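Local coordinates for extracellular solute-binding protein (Bordetella parapertussis, PDB 3PU5) that probably captures a small solute, perhaps a polyamine, outside the cytoplasmic membrane and hands it to an uptake transporter, at residues L107-S112 and M275-V280; D92-F97 and P295-V300; A267-C272 and R282-S287; K23-P28 and N260-E265; G236-G241 and Q301-A306. One frame throughout, in Å; residues are numbered along the deposited sequence.

Contact 1. Residues L107-S112 and M275-V280; sequences LYDYSS and MYYGAV
The Y110 ring lies flat against the backbone of G278, whose CA sits 3.7 Å from the ring centroid and 15° off the ring normal, a CH-pi contact over the face. A glycine suits this place because no side chain stands between backbone and ring. Y110 leaves its own backbone away from 275-280, but with CG between the backbone N and the carbonyl carbon (chi1 66°) the ring folds back along the partner chain. One edge then meets the other segment, with CE2 3.2 Å from A279 O, while the hydroxyl bonds to P295. The other face is turned to the F97 ring, nearly parallel to it. Under this lid the backbones form a single antiparallel, hydrogen-bonded pair: Y110 N reaches G278 O at 2.9 Å, and G278 N returns the bond to Y110 O at 2.9 Å. Both donors lie in the plane of the carbonyl they meet. This bridge fastens the loop after helix 265-275 to the residue just before strand 111-117, part of an antiparallel sheet that also holds strand 238-246, in what is probably a type II periplasmic-binding-protein fold. Next to it D109 lays its carboxylate over one face of the Y277 ring, the two planes only 22° apart. OD1 hangs 3.5 Å above the ring plane, toward the rim; M275, a selenomethionine, places CB over the opposite face. At the far end V280 fills the bend at L107 and Y108: CG2 approaches L107 O to 3.4 Å, and CG1 rests 4.2 Å from L107 CB, the compact side chain fitting a buried corner.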
# COMPACT_ATOMS: atom_id res chain seq x y z
N LEU A 107 -5.64 7.82 -1.61
CA LEU A 107 -4.39 7.26 -1.12
C LEU A 107 -3.37 8.39 -1.11
O LEU A 107 -3.45 9.30 -1.94
CB LEU A 107 -3.90 6.11 -2.02
CG LEU A 107 -4.34 4.69 -1.66
CD1 LEU A 107 -5.80 4.48 -2.00
CD2 LEU A 107 -3.47 3.64 -2.38
N TYR A 108 -2.44 8.38 -0.15
CA TYR A 108 -1.42 9.42 -0.10
C TYR A 108 0.01 8.90 -0.21
O TYR A 108 0.97 9.67 -0.12
CB TYR A 108 -1.60 10.37 1.10
CG TYR A 108 -1.42 9.81 2.50
CD1 TYR A 108 -0.21 9.97 3.19
CD2 TYR A 108 -2.48 9.21 3.18
CE1 TYR A 108 -0.06 9.50 4.51
CE2 TYR A 108 -2.34 8.74 4.49
CZ TYR A 108 -1.13 8.89 5.14
OH TYR A 108 -1.00 8.43 6.44
N ASP A 109 0.13 7.59 -0.39
CA ASP A 109 1.35 6.97 -0.92
C ASP A 109 0.96 5.58 -1.40
O ASP A 109 -0.13 5.11 -1.13
CB ASP A 109 2.49 6.94 0.13
CG ASP A 109 2.26 5.92 1.25
OD1 ASP A 109 2.21 4.71 0.95
OD2 ASP A 109 2.17 6.32 2.43
N TYR A 110 1.84 4.93 -2.16
CA TYR A 110 1.60 3.52 -2.48
C TYR A 110 2.88 2.70 -2.31
O TYR A 110 3.97 3.14 -2.68
CB TYR A 110 0.93 3.35 -3.87
CG TYR A 110 1.77 3.75 -5.06
CD1 TYR A 110 2.66 2.85 -5.63
CD2 TYR A 110 1.65 5.02 -5.64
CE1 TYR A 110 3.43 3.21 -6.72
CE2 TYR A 110 2.43 5.38 -6.73
CZ TYR A 110 3.32 4.48 -7.26
OH TYR A 110 4.10 4.82 -8.34
N SER A 111 2.75 1.53 -1.69
CA SER A 111 3.83 0.54 -1.69
C SER A 111 3.38 -0.62 -2.55
O SER A 111 2.18 -0.92 -2.61
CB SER A 111 4.17 0.08 -0.27
OG SER A 111 3.09 -0.63 0.31
N SER A 112 4.33 -1.27 -3.24
CA SER A 112 3.99 -2.18 -4.33
C SER A 112 4.54 -3.59 -4.14
O SER A 112 5.75 -3.76 -3.94
CB SER A 112 4.51 -1.64 -5.66
OG SER A 112 4.01 -0.34 -5.90
N MSE A 275 10.74 7.36 2.50
CA MSE A 275 10.15 6.07 2.87
C MSE A 275 10.32 4.98 1.81
O MSE A 275 9.92 3.84 2.05
CB MSE A 275 8.66 6.22 3.17
CG MSE A 275 8.37 7.09 4.36
SE MSE A 275 8.99 6.24 6.02
CE MSE A 275 7.81 4.66 6.03
N TYR A 276 10.90 5.31 0.66
CA TYR A 276 10.92 4.39 -0.48
C TYR A 276 9.50 3.96 -0.88
O TYR A 276 9.23 2.77 -1.10
CB TYR A 276 11.80 3.16 -0.22
CG TYR A 276 13.28 3.45 -0.14
CD1 TYR A 276 13.79 4.25 0.88
CD2 TYR A 276 14.18 2.91 -1.04
CE1 TYR A 276 15.15 4.51 0.97
CE2 TYR A 276 15.53 3.17 -0.97
CZ TYR A 276 16.01 3.97 0.04
OH TYR A 276 17.36 4.23 0.13
N TYR A 277 8.61 4.94 -0.96
CA TYR A 277 7.24 4.74 -1.43
C TYR A 277 7.06 5.40 -2.80
O TYR A 277 7.87 6.24 -3.21
CB TYR A 277 6.23 5.40 -0.49
CG TYR A 277 6.05 4.75 0.86
CD1 TYR A 277 6.36 3.41 1.08
CD2 TYR A 277 5.53 5.47 1.92
CE1 TYR A 277 6.17 2.82 2.33
CE2 TYR A 277 5.34 4.90 3.17
CZ TYR A 277 5.65 3.58 3.36
OH TYR A 277 5.44 3.03 4.61
N GLY A 278 5.97 5.03 -3.48
CA GLY A 278 5.56 5.72 -4.68
C GLY A 278 4.59 6.84 -4.37
O GLY A 278 3.70 6.68 -3.54
N ALA A 279 4.78 7.99 -5.03
CA ALA A 279 3.92 9.15 -4.85
C ALA A 279 2.66 9.03 -5.69
O ALA A 279 2.71 8.53 -6.82
CB ALA A 279 4.66 10.42 -5.23
N VAL A 280 1.54 9.51 -5.16
CA VAL A 280 0.28 9.50 -5.89
C VAL A 280 0.09 10.77 -6.74
O VAL A 280 -0.87 10.89 -7.48
CB VAL A 280 -0.92 9.33 -4.94
CG1 VAL A 280 -0.81 8.01 -4.17
CG2 VAL A 280 -1.01 10.51 -3.98

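Contact 2. Residues D92-F97 and P295-V300; sequences DVPEKF and PSIDSV
The turn at 296-299 on the loop leading to helix 305-322, together with the residue after it, V300, presents three carbonyls to K96. K96 NZ donates to V300 O at 2.7 Å, meeting an oxygen lone pair in the carbonyl plane, and to I297 O at 2.9 Å, where NZ stands 16° out of the I297 carbonyl plane. A third, weak bond runs from K96 NZ to D298 O at 3.3 Å. Lysine suits the task because its chain is extended beyond CG and spans the gap, and its CG also lies over the centre of the F97 ring. Beside it the contact is apolar: I297, with CG1 anti to the backbone N (chi1 -172°), brings CG1 to the edge of F97 at CE2 (3.5 Å), and sets CD1 on P94 CG at 3.8 Å, crossing the proline at about a right angle. The turn holds its own shape, S296 O accepting from both S299 N and S299 OG on one face of its plane. Three oxygens converging on one ammonium group should favour its charged form, and the D298 carboxylate, with OD2 5.9 Å from K96 NZ, probably adds mild electrostatic support without a direct salt bridge.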
# COMPACT_ATOMS: atom_id res chain seq x y z
N ASP A 92 -3.75 16.38 -9.82
CA ASP A 92 -2.52 15.70 -10.21
C ASP A 92 -2.43 14.26 -9.71
O ASP A 92 -1.40 13.60 -9.87
CB ASP A 92 -1.32 16.50 -9.74
CG ASP A 92 -1.30 17.89 -10.31
OD1 ASP A 92 -1.53 18.01 -11.54
OD2 ASP A 92 -1.09 18.85 -9.55
N VAL A 93 -3.51 13.78 -9.10
CA VAL A 93 -3.57 12.41 -8.61
C VAL A 93 -4.44 11.58 -9.54
O VAL A 93 -5.60 11.90 -9.75
CB VAL A 93 -4.16 12.38 -7.19
CG1 VAL A 93 -4.26 10.94 -6.68
CG2 VAL A 93 -3.34 13.25 -6.26
N PRO A 94 -3.86 10.52 -10.15
CA PRO A 94 -4.66 9.65 -11.02
C PRO A 94 -5.90 9.08 -10.32
O PRO A 94 -5.90 8.82 -9.12
CB PRO A 94 -3.67 8.53 -11.39
CG PRO A 94 -2.32 9.22 -11.35
CD PRO A 94 -2.42 10.20 -10.19
N GLU A 95 -6.96 8.86 -11.10
CA GLU A 95 -8.25 8.44 -10.58
C GLU A 95 -8.20 7.16 -9.74
O GLU A 95 -8.95 7.02 -8.78
CB GLU A 95 -9.24 8.27 -11.74
CG GLU A 95 -10.65 7.84 -11.33
CD GLU A 95 -11.30 8.78 -10.31
OE1 GLU A 95 -11.07 10.01 -10.40
OE2 GLU A 95 -12.04 8.28 -9.43
N LYS A 96 -7.34 6.22 -10.10
CA LYS A 96 -7.27 4.96 -9.37
C LYS A 96 -6.98 5.11 -7.88
O LYS A 96 -7.40 4.28 -7.09
CB LYS A 96 -6.23 4.03 -9.99
CG LYS A 96 -4.80 4.53 -9.97
CD LYS A 96 -3.93 3.43 -10.55
CE LYS A 96 -2.63 3.95 -11.08
NZ LYS A 96 -1.97 2.89 -11.92
N PHE A 97 -6.26 6.16 -7.50
CA PHE A 97 -5.92 6.40 -6.10
C PHE A 97 -7.09 7.00 -5.33
O PHE A 97 -7.08 7.06 -4.10
CB PHE A 97 -4.70 7.32 -5.99
CG PHE A 97 -3.48 6.75 -6.64
CD1 PHE A 97 -2.88 5.61 -6.12
CD2 PHE A 97 -2.95 7.32 -7.78
CE1 PHE A 97 -1.77 5.06 -6.71
CE2 PHE A 97 -1.82 6.77 -8.39
CZ PHE A 97 -1.24 5.64 -7.85
N PRO A 295 8.20 1.33 -9.37
CA PRO A 295 7.25 1.06 -10.46
C PRO A 295 6.48 2.33 -10.82
O PRO A 295 6.15 3.12 -9.93
CB PRO A 295 6.30 0.02 -9.85
CG PRO A 295 6.38 0.30 -8.34
CD PRO A 295 7.85 0.61 -8.13
N SER A 296 6.20 2.50 -12.10
CA SER A 296 5.54 3.69 -12.61
C SER A 296 4.15 3.89 -12.01
O SER A 296 3.39 2.94 -11.84
CB SER A 296 5.43 3.61 -14.14
OG SER A 296 4.73 4.74 -14.64
N ILE A 297 3.82 5.14 -11.73
CA ILE A 297 2.53 5.50 -11.17
C ILE A 297 1.41 5.01 -12.08
O ILE A 297 0.33 4.63 -11.61
CB ILE A 297 2.43 7.03 -10.93
CG1 ILE A 297 1.15 7.40 -10.16
CG2 ILE A 297 2.52 7.80 -12.25
CD1 ILE A 297 1.10 8.89 -9.79
N ASP A 298 1.68 4.98 -13.38
CA ASP A 298 0.67 4.59 -14.36
C ASP A 298 0.50 3.09 -14.48
O ASP A 298 -0.54 2.62 -14.91
CB ASP A 298 1.03 5.17 -15.74
CG ASP A 298 1.16 6.67 -15.72
OD1 ASP A 298 2.16 7.20 -16.25
OD2 ASP A 298 0.25 7.32 -15.15
N SER A 299 1.52 2.33 -14.09
CA SER A 299 1.52 0.89 -14.30
C SER A 299 0.97 0.07 -13.13
O SER A 299 0.52 -1.06 -13.33
CB SER A 299 2.94 0.41 -14.63
OG SER A 299 3.77 0.50 -13.48
N VAL A 300 1.03 0.60 -11.91
CA VAL A 300 0.68 -0.21 -10.74
C VAL A 300 -0.81 -0.51 -10.70
O VAL A 300 -1.63 0.28 -11.16
CB VAL A 300 1.13 0.43 -9.39
CG1 VAL A 300 2.66 0.56 -9.34
CG2 VAL A 300 0.47 1.79 -9.16

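Contact 3. Residues A267-C272 and R282-S287; sequences AQKAFC and RKVQYS
V284 spreads its two methyls over one turn of helix 265-275, CG2 on Q268 CB at 3.7 Å and CG1 on K269 CB at 3.9 Å. The branches straddle the boundary between the two residues because CG1 stands anti to the valine's own N (chi1 171°) and CG2 beside it; the forked side chain suits a shallow surface made of helix CB atoms. Beyond CB, the K269 chain passes V284 at a slant, and its ammonium group has a long, weak ion pair with E273. The aliphatic part packs while the charged end stays near the surface. The same CG1 also sits 3.9 Å above one face of the Y286 ring, toward its rim, and the Y286 hydroxyl continues inward to bond A279 N. Q268 lends only its CB here. Its chain bends at chi2 (-78°), turning the amide away to bond V280 N through OE1, and Y108 O and A262 O through NE2, a use of both ends of the amide that fits a buried glutamine among backbone groups. The loop 282-287 thus doubles back along helix 265-275 after the chain has paired with Y110, next to strand 111-117, and the helix in turn rests F271 and A270 on helix 15-33.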
# COMPACT_ATOMS: atom_id res chain seq x y z
N ALA A 267 5.74 17.85 -0.93
CA ALA A 267 5.61 16.93 0.19
C ALA A 267 5.60 15.47 -0.29
O ALA A 267 6.19 14.60 0.35
CB ALA A 267 4.36 17.25 1.00
N GLN A 268 4.94 15.21 -1.41
CA GLN A 268 4.91 13.85 -1.94
C GLN A 268 6.32 13.37 -2.22
O GLN A 268 6.70 12.25 -1.86
CB GLN A 268 4.05 13.79 -3.20
CG GLN A 268 2.56 13.75 -2.91
CD GLN A 268 2.09 12.38 -2.46
OE1 GLN A 268 2.30 11.40 -3.16
NE2 GLN A 268 1.47 12.32 -1.28
N LYS A 269 7.11 14.21 -2.88
CA LYS A 269 8.47 13.81 -3.19
C LYS A 269 9.28 13.57 -1.91
O LYS A 269 9.96 12.55 -1.77
CB LYS A 269 9.17 14.84 -4.06
CG LYS A 269 10.58 14.44 -4.48
CD LYS A 269 11.24 15.58 -5.24
CE LYS A 269 12.32 15.08 -6.18
NZ LYS A 269 13.36 14.31 -5.48
N ALA A 270 9.20 14.52 -0.99
CA ALA A 270 10.02 14.45 0.22
C ALA A 270 9.66 13.23 1.06
O ALA A 270 10.53 12.49 1.49
CB ALA A 270 9.87 15.73 1.04
N PHE A 271 8.37 13.01 1.28
CA PHE A 271 7.91 11.87 2.07
C PHE A 271 8.21 10.54 1.36
O PHE A 271 8.78 9.63 1.97
CB PHE A 271 6.42 11.99 2.40
CG PHE A 271 5.86 10.82 3.18
CD1 PHE A 271 6.13 10.66 4.53
CD2 PHE A 271 5.05 9.87 2.54
CE1 PHE A 271 5.61 9.59 5.25
CE2 PHE A 271 4.53 8.80 3.25
CZ PHE A 271 4.81 8.66 4.60
N CYS A 272 7.86 10.43 0.09
CA CYS A 272 8.01 9.14 -0.60
C CYS A 272 9.47 8.75 -0.82
O CYS A 272 9.82 7.58 -0.72
CB CYS A 272 7.23 9.12 -1.90
SG CYS A 272 5.45 9.24 -1.64
N ARG A 282 1.27 12.69 -9.88
CA ARG A 282 1.98 12.35 -11.10
C ARG A 282 3.10 13.33 -11.46
O ARG A 282 3.91 13.03 -12.34
CB ARG A 282 1.00 12.23 -12.28
CG ARG A 282 0.44 13.57 -12.73
CD ARG A 282 -0.28 13.45 -14.08
NE ARG A 282 -1.37 12.48 -14.08
CZ ARG A 282 -2.60 12.74 -13.65
NH1 ARG A 282 -2.90 13.96 -13.20
NH2 ARG A 282 -3.54 11.80 -13.69
N LYS A 283 3.14 14.48 -10.80
CA LYS A 283 4.15 15.49 -11.10
C LYS A 283 5.51 15.15 -10.49
O LYS A 283 6.54 15.67 -10.92
CB LYS A 283 3.73 16.85 -10.55
CG LYS A 283 2.68 17.59 -11.35
CD LYS A 283 2.56 18.99 -10.76
CE LYS A 283 1.87 19.96 -11.69
NZ LYS A 283 2.38 21.34 -11.44
N VAL A 284 5.51 14.28 -9.47
CA VAL A 284 6.75 13.97 -8.76
C VAL A 284 7.80 13.29 -9.65
O VAL A 284 7.51 12.29 -10.31
CB VAL A 284 6.49 13.12 -7.49
CG1 VAL A 284 7.79 12.62 -6.91
CG2 VAL A 284 5.73 13.95 -6.45
N GLN A 285 9.02 13.83 -9.66
CA GLN A 285 10.13 13.24 -10.39
C GLN A 285 11.18 12.82 -9.38
O GLN A 285 11.55 13.59 -8.49
CB GLN A 285 10.69 14.24 -11.41
CG GLN A 285 9.58 14.88 -12.28
CD GLN A 285 10.11 15.58 -13.53
OE1 GLN A 285 11.20 15.28 -14.01
NE2 GLN A 285 9.32 16.51 -14.07
N TYR A 286 11.63 11.58 -9.49
CA TYR A 286 12.43 10.96 -8.43
C TYR A 286 13.92 11.16 -8.60
O TYR A 286 14.43 11.34 -9.71
CB TYR A 286 12.13 9.47 -8.34
CG TYR A 286 10.70 9.17 -7.95
CD1 TYR A 286 10.30 9.20 -6.62
CD2 TYR A 286 9.74 8.86 -8.91
CE1 TYR A 286 9.00 8.93 -6.26
CE2 TYR A 286 8.43 8.59 -8.56
CZ TYR A 286 8.07 8.64 -7.23
OH TYR A 286 6.78 8.36 -6.87
N SER A 287 14.62 11.11 -7.47
CA SER A 287 16.07 11.11 -7.46
C SER A 287 16.58 9.84 -8.11
O SER A 287 15.82 8.93 -8.44
CB SER A 287 16.57 11.14 -6.02
OG SER A 287 16.49 9.84 -5.45

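Contact 4. Residues K23-P28 and N260-E265; sequences KHMAEP and NYALGE
Y261, in the last turn of helix 252-262, leans its ring against helix 15-33, a helix-to-helix contact near the periphery of one lobe of the binding-protein fold. The ring meets P28 at about a right angle, P28 CB lying 3.8 Å from Y261 CZ, while Y261 CE1 comes within 3.7 Å of M25 O. Alongside, M25, a selenomethionine, stretches inward: with its chain extended beyond CG, SE reaches A262 CB at 4.1 Å, and CE passes A262 O at 3.6 Å. A long flexible side chain fits here against a small alanine, and F271 of helix 265-275 packs on it as well. One step outward, helix 15-33 has a wider pi-type turn at 23-26 and is kinked at P28, a proline whose nitrogen has no hydrogen to give to the turn before. A water fills in, donating to H24 O at 2.7 Å and to Y261 OH at 2.8 Å; E266 bonds the same hydroxyl and so helps fix the ring's tip. Past A262 the chain leaves the helix through L263 to G264, the N-cap of helix 265-275, whose N bonds Y261 O at 2.9 Å.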
# COMPACT_ATOMS: atom_id res chain seq x y z
N LYS A 23 8.06 14.94 9.72
CA LYS A 23 9.20 15.61 9.11
C LYS A 23 8.89 16.20 7.72
O LYS A 23 9.32 17.32 7.39
CB LYS A 23 10.35 14.61 9.00
CG LYS A 23 11.67 15.20 8.51
CD LYS A 23 12.74 14.12 8.47
CE LYS A 23 14.12 14.69 8.18
NZ LYS A 23 15.13 13.60 8.03
N HIS A 24 8.15 15.45 6.91
CA HIS A 24 8.01 15.81 5.50
C HIS A 24 6.65 16.38 5.11
O HIS A 24 6.50 16.94 4.02
CB HIS A 24 8.38 14.62 4.62
CG HIS A 24 9.79 14.16 4.82
ND1 HIS A 24 10.88 14.94 4.48
CD2 HIS A 24 10.30 13.03 5.37
CE1 HIS A 24 11.99 14.30 4.78
NE2 HIS A 24 11.66 13.14 5.33
N MSE A 25 5.67 16.25 6.00
CA MSE A 25 4.35 16.79 5.73
C MSE A 25 3.89 17.80 6.78
O MSE A 25 3.59 18.95 6.45
CB MSE A 25 3.33 15.66 5.58
CG MSE A 25 3.68 14.69 4.45
SE MSE A 25 2.38 13.24 4.25
CE MSE A 25 2.84 12.72 2.42
N ALA A 26 3.85 17.38 8.04
CA ALA A 26 3.35 18.22 9.13
C ALA A 26 4.22 19.46 9.38
O ALA A 26 3.72 20.57 9.40
CB ALA A 26 3.18 17.42 10.41
N GLU A 27 5.53 19.26 9.55
CA GLU A 27 6.43 20.37 9.85
C GLU A 27 6.52 21.42 8.73
O GLU A 27 6.34 22.61 8.99
CB GLU A 27 7.81 19.88 10.29
CG GLU A 27 7.84 19.33 11.72
CD GLU A 27 9.12 18.56 12.05
OE1 GLU A 27 10.05 18.54 11.21
OE2 GLU A 27 9.22 17.97 13.15
N PRO A 28 6.78 20.99 7.48
CA PRO A 28 6.80 21.96 6.37
C PRO A 28 5.49 22.73 6.22
O PRO A 28 5.51 23.93 5.95
CB PRO A 28 7.03 21.07 5.15
CG PRO A 28 7.77 19.89 5.69
CD PRO A 28 7.16 19.64 7.04
N ASN A 260 -4.22 19.30 0.78
CA ASN A 260 -3.69 19.85 -0.45
C ASN A 260 -2.17 19.87 -0.44
O ASN A 260 -1.53 19.57 -1.45
CB ASN A 260 -4.20 21.27 -0.67
CG ASN A 260 -3.77 21.83 -2.00
OD1 ASN A 260 -4.03 21.23 -3.04
ND2 ASN A 260 -3.10 22.98 -1.97
N TYR A 261 -1.59 20.23 0.70
CA TYR A 261 -0.13 20.24 0.81
C TYR A 261 0.43 18.81 0.77
O TYR A 261 1.39 18.54 0.06
CB TYR A 261 0.35 20.98 2.07
CG TYR A 261 1.86 21.02 2.13
CD1 TYR A 261 2.56 20.16 2.95
CD2 TYR A 261 2.59 21.88 1.31
CE1 TYR A 261 3.94 20.16 2.98
CE2 TYR A 261 3.97 21.89 1.33
CZ TYR A 261 4.64 21.03 2.17
OH TYR A 261 6.01 21.02 2.20
N ALA A 262 -0.20 17.90 1.51
CA ALA A 262 0.31 16.53 1.64
C ALA A 262 0.33 15.80 0.31
O ALA A 262 1.17 14.93 0.07
CB ALA A 262 -0.52 15.74 2.68
N LEU A 263 -0.62 16.15 -0.54
CA LEU A 263 -0.77 15.50 -1.84
C LEU A 263 -0.03 16.29 -2.91
O LEU A 263 -0.01 15.88 -4.08
CB LEU A 263 -2.26 15.37 -2.21
CG LEU A 263 -3.08 14.42 -1.32
CD1 LEU A 263 -4.57 14.41 -1.71
CD2 LEU A 263 -2.50 13.02 -1.39
N GLY A 264 0.56 17.41 -2.51
CA GLY A 264 1.27 18.27 -3.44
C GLY A 264 2.64 17.72 -3.79
O GLY A 264 3.14 16.81 -3.12
N GLU A 265 3.24 18.27 -4.83
CA GLU A 265 4.48 17.72 -5.38
C GLU A 265 5.66 17.75 -4.40
O GLU A 265 6.44 16.80 -4.32
CB GLU A 265 4.85 18.46 -6.69
CG GLU A 265 6.11 17.92 -7.35
CD GLU A 265 6.52 18.71 -8.60
OE1 GLU A 265 5.72 19.54 -9.09
OE2 GLU A 265 7.65 18.47 -9.09
O HOH W 1 7.66 18.74 2.30

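Contact 5. Residues G236-G241 and Q301-A306; sequences GAVSSG and QLVDTA
Q301 and the backbone of 237-239 form the tight part of this contact. Q301 N bonds A237 O at 2.7 Å, nearly along the C=O axis with a 169° angle at the hydrogen, and Q301 O accepts from S239 N at 2.8 Å, almost as straight. One residue thus uses both backbone groups, bridging to V238, whose CA adds a CA-H...O contact to Q301 O at 3.4 Å. The glutamine chain bends at chi2 (-67°), laying its CB and CG beside A237 O and sending NE2 to S299 O. G236 allows the close pass, its CA 4.2 Å from Q301 CG and its phi of 109° easily reached without a side chain.

Beyond Q301 the two backbones part. V238 and V303 still touch at the ends of their branches, CG1 to CG2 at 4.1 Å, and the branched L302 rests CG 3.7 Å from S239 O. There direct backbone bonding gives way to a water, which donates to S239 O and accepts from V303 N at 2.8 Å. On the buried side the small S239 hydroxyl goes to S112 OG. Past V303 the chain leaves altogether: D304 takes the N-cap position of helix 305-322, OD1 accepting a weak bond from A306 N, and T305 bonds D100. A short linker paired to a central strand and then running into the C-terminal helix is consistent with the region between the lobes of a type II periplasmic binding protein, where strands 111-117 and 238-246 lie side by side.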
# COMPACT_ATOMS: atom_id res chain seq x y z
N GLY A 236 1.97 -5.69 -14.05
CA GLY A 236 1.84 -4.64 -13.06
C GLY A 236 2.08 -5.15 -11.65
O GLY A 236 1.70 -6.26 -11.30
N ALA A 237 2.72 -4.32 -10.83
CA ALA A 237 2.81 -4.60 -9.40
C ALA A 237 1.45 -4.29 -8.74
O ALA A 237 0.65 -3.50 -9.25
CB ALA A 237 3.93 -3.80 -8.76
N VAL A 238 1.19 -4.94 -7.61
CA VAL A 238 -0.07 -4.77 -6.90
C VAL A 238 0.18 -3.89 -5.71
O VAL A 238 0.93 -4.27 -4.80
CB VAL A 238 -0.60 -6.10 -6.39
CG1 VAL A 238 -2.06 -5.96 -5.97
CG2 VAL A 238 -0.43 -7.15 -7.45
N SER A 239 -0.46 -2.73 -5.70
CA SER A 239 -0.07 -1.67 -4.79
C SER A 239 -1.20 -1.29 -3.86
O SER A 239 -2.37 -1.38 -4.21
CB SER A 239 0.38 -0.45 -5.58
OG SER A 239 1.43 -0.81 -6.46
N SER A 240 -0.82 -0.87 -2.67
CA SER A 240 -1.78 -0.45 -1.67
C SER A 240 -1.16 0.72 -0.93
O SER A 240 0.05 0.95 -0.98
CB SER A 240 -2.07 -1.59 -0.70
OG SER A 240 -2.57 -2.73 -1.38
N GLY A 241 -1.99 1.46 -0.20
CA GLY A 241 -1.48 2.57 0.56
C GLY A 241 -2.51 3.11 1.52
O GLY A 241 -3.69 2.76 1.44
N GLN A 301 -1.16 -1.67 -10.14
CA GLN A 301 -2.54 -2.13 -10.09
C GLN A 301 -3.08 -2.07 -8.67
O GLN A 301 -2.42 -2.53 -7.73
CB GLN A 301 -2.65 -3.57 -10.61
CG GLN A 301 -2.16 -3.75 -12.03
CD GLN A 301 -3.03 -3.04 -13.04
OE1 GLN A 301 -4.23 -3.32 -13.15
NE2 GLN A 301 -2.44 -2.11 -13.80
N LEU A 302 -4.27 -1.51 -8.52
CA LEU A 302 -4.93 -1.44 -7.22
C LEU A 302 -6.21 -2.25 -7.28
O LEU A 302 -6.99 -2.11 -8.22
CB LEU A 302 -5.26 0.01 -6.85
CG LEU A 302 -4.07 0.91 -6.51
CD1 LEU A 302 -3.37 1.38 -7.78
CD2 LEU A 302 -4.57 2.10 -5.72
N VAL A 303 -6.42 -3.08 -6.27
CA VAL A 303 -7.62 -3.90 -6.20
C VAL A 303 -8.71 -3.19 -5.39
O VAL A 303 -8.43 -2.59 -4.36
CB VAL A 303 -7.32 -5.27 -5.59
CG1 VAL A 303 -8.56 -6.16 -5.65
CG2 VAL A 303 -6.14 -5.92 -6.33
N ASP A 304 -9.94 -3.25 -5.90
CA ASP A 304 -11.10 -2.62 -5.27
C ASP A 304 -11.23 -2.99 -3.79
O ASP A 304 -11.41 -4.16 -3.45
CB ASP A 304 -12.36 -3.04 -6.04
CG ASP A 304 -13.65 -2.51 -5.42
OD1 ASP A 304 -13.59 -1.76 -4.42
OD2 ASP A 304 -14.73 -2.83 -5.95
N THR A 305 -11.16 -1.99 -2.91
CA THR A 305 -11.27 -2.24 -1.48
C THR A 305 -12.55 -3.00 -1.12
O THR A 305 -12.51 -3.98 -0.38
CB THR A 305 -11.21 -0.94 -0.65
OG1 THR A 305 -10.01 -0.21 -0.99
CG2 THR A 305 -11.20 -1.24 0.84
N ALA A 306 -13.68 -2.54 -1.64
CA ALA A 306 -14.98 -3.17 -1.36
C ALA A 306 -14.99 -4.62 -1.79
O ALA A 306 -15.54 -5.48 -1.11
CB ALA A 306 -16.11 -2.40 -2.06
O HOH W 2 -4.36 -3.20 -4.34

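Contacts 1 and 5 both lie about 7 Å from the centre of the chain, and contact 1 touches all the others. L107 N lies 3.0 Å from F97 O of contact 2, S111 N 2.9 Å from S240 O of contact 5, and Y108 CD1 4.2 Å from M25 CE of contact 4. Contacts 2 and 3 meet where D92 O is 2.8 Å from R282 N. The centres of contacts 4 and 5 are about 24 Å apart. The segments from 275 to 306 run from helix 265-275 past 107-112 to strand 238-246; in this fold the solute typically binds between the two lobes, though no ligand site is identified here.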